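Local coordinates for macrophage receptor MARCO (Mus musculus, PDB 2OYA), which probably recognises ligands at the macrophage surface through its scavenger receptor cysteine-rich domain, where a basic and an acidic cluster both contribute, at residues E19-Y22 with N23-W26; S82-S85 with W86-N90. All coordinates share one frame; numbering follows the deposited sequence.

Both contacts are local: interaction 1 is the turn of a beta hairpin and interaction 2 a tight turn in the long loop between strands 64-66 and 98-101. Their centres lie 14 Å apart, yet side chains from the two meet directly. The ring of Tyr22 stacks on that of Trp86, with Tyr22 CE1 3.3 Å from Trp86 CG, and Val20 CG2 packs against Trp86 CZ3 at 3.8 Å. A sulfate ion, probably from the crystallisation liquor, lies beside this junction: it accepts a hydrogen bond from Trp86 N in 82-90, while the side chain of Tyr22 lies about 5 Å from the same sulfate, nearest atoms.

Interaction 1 (E19-Y22 with N23-W26); sequences EVYY and NNEW
The indole of Trp26 receives Tyr21 over one face: Tyr21 CD1 lies 3.5 Å from Trp26 CE2, and Tyr21 CB sits 3.7 Å from the centroid of the six-membered ring, only 11° off its normal, a CH-pi contact. The phenol itself turns an edge to the indole, with the Tyr21 ring and the five-membered ring of Trp26 inclined by 61° in an edge-to-face pair. Near the plane of the indole, at its rim, comes the carbonyl oxygen of Glu19, 3.9 Å from Trp26 CZ3. One face of the Tyr21 ring lies against the backbone instead, Glu25 N standing over it toward the rim, while Tyr21 OH ends near the Asn24 peptide. With CG anti to the backbone N (chi1 -167°), the Tyr21 ring leans across to the Asn24-Glu25 peptide, and its CD1 still borders the indole. This is an antiparallel beta hairpin closed by a type I' turn from Tyr22 to Glu25, with Asn23 and Asn24 in its two central positions, both at positive phi. Two backbone bonds join Tyr22 and Glu25: Tyr22 N to Glu25 O at 3.1 Å and nearly straight, and Glu25 N to Tyr22 O, also 3.1 Å. Tyr21 and Trp26 form the adjoining non-hydrogen-bonded pair, which puts their side chains on one face of the sheet and those of Tyr22 and Glu25 on the other. There Tyr22 meets the ring of Trp65 edge-to-face. The Trp26 CB is also approached by Glu19 OE2 at 4.0 Å, although the carboxylate's salt bridge runs from OE1 to Arg17. Farther from the turn, Val20 and Gly27 are joined by backbone hydrogen bonds; Glu25 O, already bonded to Tyr22 N, also accepts from Trp65 NE1.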
loop_
_atom_site.group_PDB
_atom_site.type_symbol
_atom_site.label_atom_id
_atom_site.label_comp_id
_atom_site.label_asym_id
_atom_site.label_seq_id
_atom_site.Cartn_x
_atom_site.Cartn_y
_atom_site.Cartn_z
ATOM N N GLU A 19 -0.184 3.638 -2.651
ATOM C CA GLU A 19 -0.220 5.019 -2.131
ATOM C C GLU A 19 -1.205 5.177 -0.993
ATOM O O GLU A 19 -2.154 4.418 -0.886
ATOM C CB GLU A 19 -0.481 6.034 -3.254
ATOM C CG GLU A 19 0.662 6.035 -4.279
ATOM C CD GLU A 19 0.582 7.151 -5.302
ATOM O OE1 GLU A 19 1.516 7.225 -6.133
ATOM O OE2 GLU A 19 -0.383 7.961 -5.268
ATOM N N VAL A 20 -0.946 6.160 -0.130
ATOM C CA VAL A 20 -1.708 6.351 1.093
ATOM C C VAL A 20 -2.007 7.843 1.235
ATOM O O VAL A 20 -1.188 8.676 0.854
ATOM C CB VAL A 20 -0.943 5.775 2.338
ATOM C CG1 VAL A 20 0.394 6.503 2.578
ATOM C CG2 VAL A 20 -1.787 5.810 3.578
ATOM N N TYR A 21 -3.204 8.155 1.734
ATOM C CA TYR A 21 -3.663 9.534 1.870
ATOM C C TYR A 21 -3.523 9.975 3.332
ATOM O O TYR A 21 -4.200 9.442 4.232
ATOM C CB TYR A 21 -5.121 9.638 1.395
ATOM C CG TYR A 21 -5.595 11.054 1.191
ATOM C CD1 TYR A 21 -5.239 11.781 0.039
ATOM C CD2 TYR A 21 -6.400 11.678 2.140
ATOM C CE1 TYR A 21 -5.682 13.097 -0.145
ATOM C CE2 TYR A 21 -6.851 12.990 1.957
ATOM C CZ TYR A 21 -6.497 13.685 0.819
ATOM O OH TYR A 21 -6.938 14.992 0.638
ATOM N N TYR A 22 -2.628 10.929 3.571
ATOM C CA TYR A 22 -2.319 11.378 4.928
ATOM C C TYR A 22 -2.040 12.879 4.858
ATOM O O TYR A 22 -1.474 13.372 3.877
ATOM C CB TYR A 22 -1.110 10.601 5.457
ATOM C CG TYR A 22 -0.553 11.069 6.777
ATOM C CD1 TYR A 22 -1.002 10.511 7.976
ATOM C CD2 TYR A 22 0.452 12.041 6.825
ATOM C CE1 TYR A 22 -0.467 10.931 9.214
ATOM C CE2 TYR A 22 0.979 12.478 8.033
ATOM C CZ TYR A 22 0.519 11.913 9.223
ATOM O OH TYR A 22 1.072 12.338 10.411
ATOM N N ASN A 23 -2.448 13.603 5.897
ATOM C CA ASN A 23 -2.341 15.064 5.906
ATOM C C ASN A 23 -2.802 15.710 4.605
ATOM O O ASN A 23 -2.157 16.625 4.080
ATOM C CB ASN A 23 -0.924 15.532 6.287
ATOM C CG ASN A 23 -0.926 16.948 6.858
ATOM O OD1 ASN A 23 -1.897 17.369 7.502
ATOM N ND2 ASN A 23 0.148 17.687 6.617
ATOM N N ASN A 24 -3.915 15.193 4.087
ATOM C CA ASN A 24 -4.615 15.744 2.909
ATOM C C ASN A 24 -3.845 15.666 1.613
ATOM O O ASN A 24 -4.102 16.446 0.701
ATOM C CB ASN A 24 -5.132 17.170 3.173
ATOM C CG ASN A 24 -5.893 17.268 4.492
ATOM O OD1 ASN A 24 -6.931 16.645 4.651
ATOM N ND2 ASN A 24 -5.343 18.008 5.453
ATOM N N GLU A 25 -2.897 14.728 1.529
ATOM C CA GLU A 25 -2.145 14.553 0.295
ATOM C C GLU A 25 -1.871 13.087 0.082
ATOM O O GLU A 25 -1.598 12.375 1.034
ATOM C CB GLU A 25 -0.797 15.264 0.382
ATOM C CG GLU A 25 -0.846 16.775 0.461
ATOM C CD GLU A 25 0.528 17.384 0.358
ATOM O OE1 GLU A 25 0.897 17.782 -0.766
ATOM O OE2 GLU A 25 1.238 17.447 1.386
ATOM N N TRP A 26 -1.939 12.650 -1.173
ATOM C CA TRP A 26 -1.432 11.323 -1.537
ATOM C C TRP A 26 0.085 11.258 -1.439
ATOM O O TRP A 26 0.799 12.136 -1.941
ATOM C CB TRP A 26 -1.890 10.920 -2.954
ATOM C CG TRP A 26 -3.355 10.641 -3.016
ATOM C CD1 TRP A 26 -4.326 11.456 -3.534
ATOM C CD2 TRP A 26 -4.027 9.491 -2.501
ATOM N NE1 TRP A 26 -5.567 10.863 -3.405
ATOM C CE2 TRP A 26 -5.414 9.662 -2.764
ATOM C CE3 TRP A 26 -3.597 8.319 -1.853
ATOM C CZ2 TRP A 26 -6.367 8.705 -2.399
ATOM C CZ3 TRP A 26 -4.547 7.378 -1.480
ATOM C CH2 TRP A 26 -5.913 7.579 -1.741
#

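Interaction 2 (S82-S85 with W86-N90); sequences SKNS and WGNHN. With SO4 (sulfate ion), chain C.
Lys83 and Trp86 meet through the aliphatic end of the lysine, whose CE lies 3.8 Å from Trp86 CZ2. The lysine chain bends at chi2 (-143°) and again at chi4 to bring CE there. One water accepts from Lys83 NZ at 2.8 Å and, weakly, from Trp86 NE1; Lys83 NZ is further anchored on Cys81 O. Next to NE1, at the CD1 edge of the indole and near its plane, sits the sulfate, whose O1 accepts a hydrogen bond from Trp86 N at 2.8 Å (149°). The backbone presenting that N-H is shaped by a type II beta turn from Ser85 to Asn88, closed by Asn88 N donating to Ser85 O at 3.0 Å; the donor stands above the carbonyl plane, 46° out of it. Gly87 supplies the turn's positive phi. A second water bridges the two ends, accepting from Ser85 N at 2.9 Å and donating to Asn88 OD1, while Ser85 CB packs on Asn88 CB. Farther out, the Trp86 ring meets Trp79, and its side chain rests on Trp65 and Leu66. Gly87 and Asn84 form backbone hydrogen bonds to Trp65 and Asp67, holding the loop alongside strand 64-66 and the residue just beyond it.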
loop_
_atom_site.group_PDB
_atom_site.type_symbol
_atom_site.label_atom_id
_atom_site.label_comp_id
_atom_site.label_asym_id
_atom_site.label_seq_id
_atom_site.Cartn_x
_atom_site.Cartn_y
_atom_site.Cartn_z
ATOM N N SER A 82 2.270 -1.560 12.976
ATOM C CA SER A 82 3.504 -0.954 13.420
ATOM C C SER A 82 4.260 -0.449 12.183
ATOM O O SER A 82 4.277 -1.127 11.147
ATOM C CB SER A 82 4.347 -1.991 14.136
ATOM O OG SER A 82 5.572 -1.413 14.518
ATOM N N LYS A 83 4.876 0.726 12.313
ATOM C CA LYS A 83 5.608 1.384 11.220
ATOM C C LYS A 83 6.367 2.594 11.781
ATOM O O LYS A 83 6.148 2.983 12.937
ATOM C CB LYS A 83 4.623 1.801 10.103
ATOM C CG LYS A 83 3.539 2.782 10.542
ATOM C CD LYS A 83 2.187 2.524 9.874
ATOM C CE LYS A 83 1.154 3.518 10.389
ATOM N NZ LYS A 83 0.931 3.386 11.864
ATOM N N ASN A 84 7.264 3.185 10.989
ATOM C CA ASN A 84 7.891 4.451 11.372
ATOM C C ASN A 84 6.807 5.499 11.624
ATOM O O ASN A 84 5.669 5.340 11.166
ATOM C CB ASN A 84 8.828 4.966 10.269
ATOM C CG ASN A 84 10.235 4.373 10.325
ATOM O OD1 ASN A 84 11.146 4.871 9.644
ATOM N ND2 ASN A 84 10.427 3.328 11.118
ATOM N N SER A 85 7.158 6.568 12.343
ATOM C CA SER A 85 6.334 7.777 12.401
ATOM C C SER A 85 5.931 8.142 10.963
ATOM O O SER A 85 6.729 7.971 10.050
ATOM C CB SER A 85 7.135 8.937 13.003
ATOM O OG SER A 85 7.475 8.706 14.347
ATOM N N TRP A 86 4.700 8.623 10.768
ATOM C CA TRP A 86 4.265 9.074 9.450
ATOM C C TRP A 86 5.207 10.166 8.955
ATOM O O TRP A 86 5.511 11.118 9.697
ATOM C CB TRP A 86 2.852 9.622 9.503
ATOM C CG TRP A 86 1.772 8.594 9.705
ATOM C CD1 TRP A 86 1.269 8.141 10.901
ATOM C CD2 TRP A 86 1.041 7.923 8.683
ATOM N NE1 TRP A 86 0.281 7.207 10.681
ATOM C CE2 TRP A 86 0.114 7.059 9.326
ATOM C CE3 TRP A 86 1.081 7.953 7.275
ATOM C CZ2 TRP A 86 -0.776 6.255 8.614
ATOM C CZ3 TRP A 86 0.174 7.145 6.563
ATOM C CH2 TRP A 86 -0.733 6.314 7.240
ATOM N N GLY A 87 5.691 9.997 7.726
ATOM C CA GLY A 87 6.584 10.943 7.081
ATOM C C GLY A 87 8.052 10.835 7.467
ATOM O O GLY A 87 8.881 11.570 6.920
ATOM N N ASN A 88 8.368 9.947 8.415
ATOM C CA ASN A 88 9.756 9.671 8.834
ATOM C C ASN A 88 10.371 8.543 8.007
ATOM O O ASN A 88 10.056 7.377 8.223
ATOM C CB ASN A 88 9.803 9.333 10.340
ATOM C CG ASN A 88 11.220 8.995 10.852
ATOM O OD1 ASN A 88 11.373 8.183 11.763
ATOM N ND2 ASN A 88 12.239 9.626 10.288
ATOM N N HIS A 89 11.241 8.903 7.061
ATOM C CA HIS A 89 11.881 7.922 6.170
ATOM C C HIS A 89 13.297 8.363 5.784
ATOM O O HIS A 89 13.652 9.531 5.917
ATOM C CB HIS A 89 11.039 7.751 4.891
ATOM C CG HIS A 89 11.038 8.972 4.021
ATOM N ND1 HIS A 89 11.985 9.181 3.043
ATOM C CD2 HIS A 89 10.267 10.084 4.042
ATOM C CE1 HIS A 89 11.773 10.355 2.472
ATOM N NE2 HIS A 89 10.737 10.922 3.065
ATOM N N ASN A 90 14.099 7.427 5.295
ATOM C CA ASN A 90 15.346 7.793 4.635
ATOM C C ASN A 90 15.353 7.168 3.245
ATOM O O ASN A 90 16.232 6.374 2.911
ATOM C CB ASN A 90 16.552 7.361 5.472
ATOM C CG ASN A 90 16.538 5.868 5.830
ATOM O OD1 ASN A 90 15.600 5.121 5.500
ATOM N ND2 ASN A 90 17.597 5.430 6.515
HETATM S S SO4 C . 2.950 9.037 14.397
HETATM O O1 SO4 C . 3.456 9.592 13.124
HETATM O O2 SO4 C . 3.247 7.607 14.503
HETATM O O3 SO4 C . 3.584 9.757 15.497
HETATM O O4 SO4 C . 1.511 9.255 14.485
HETATM O O HOH W 1 -1.433 4.847 12.371
HETATM O O HOH W 2 9.895 6.748 13.249
#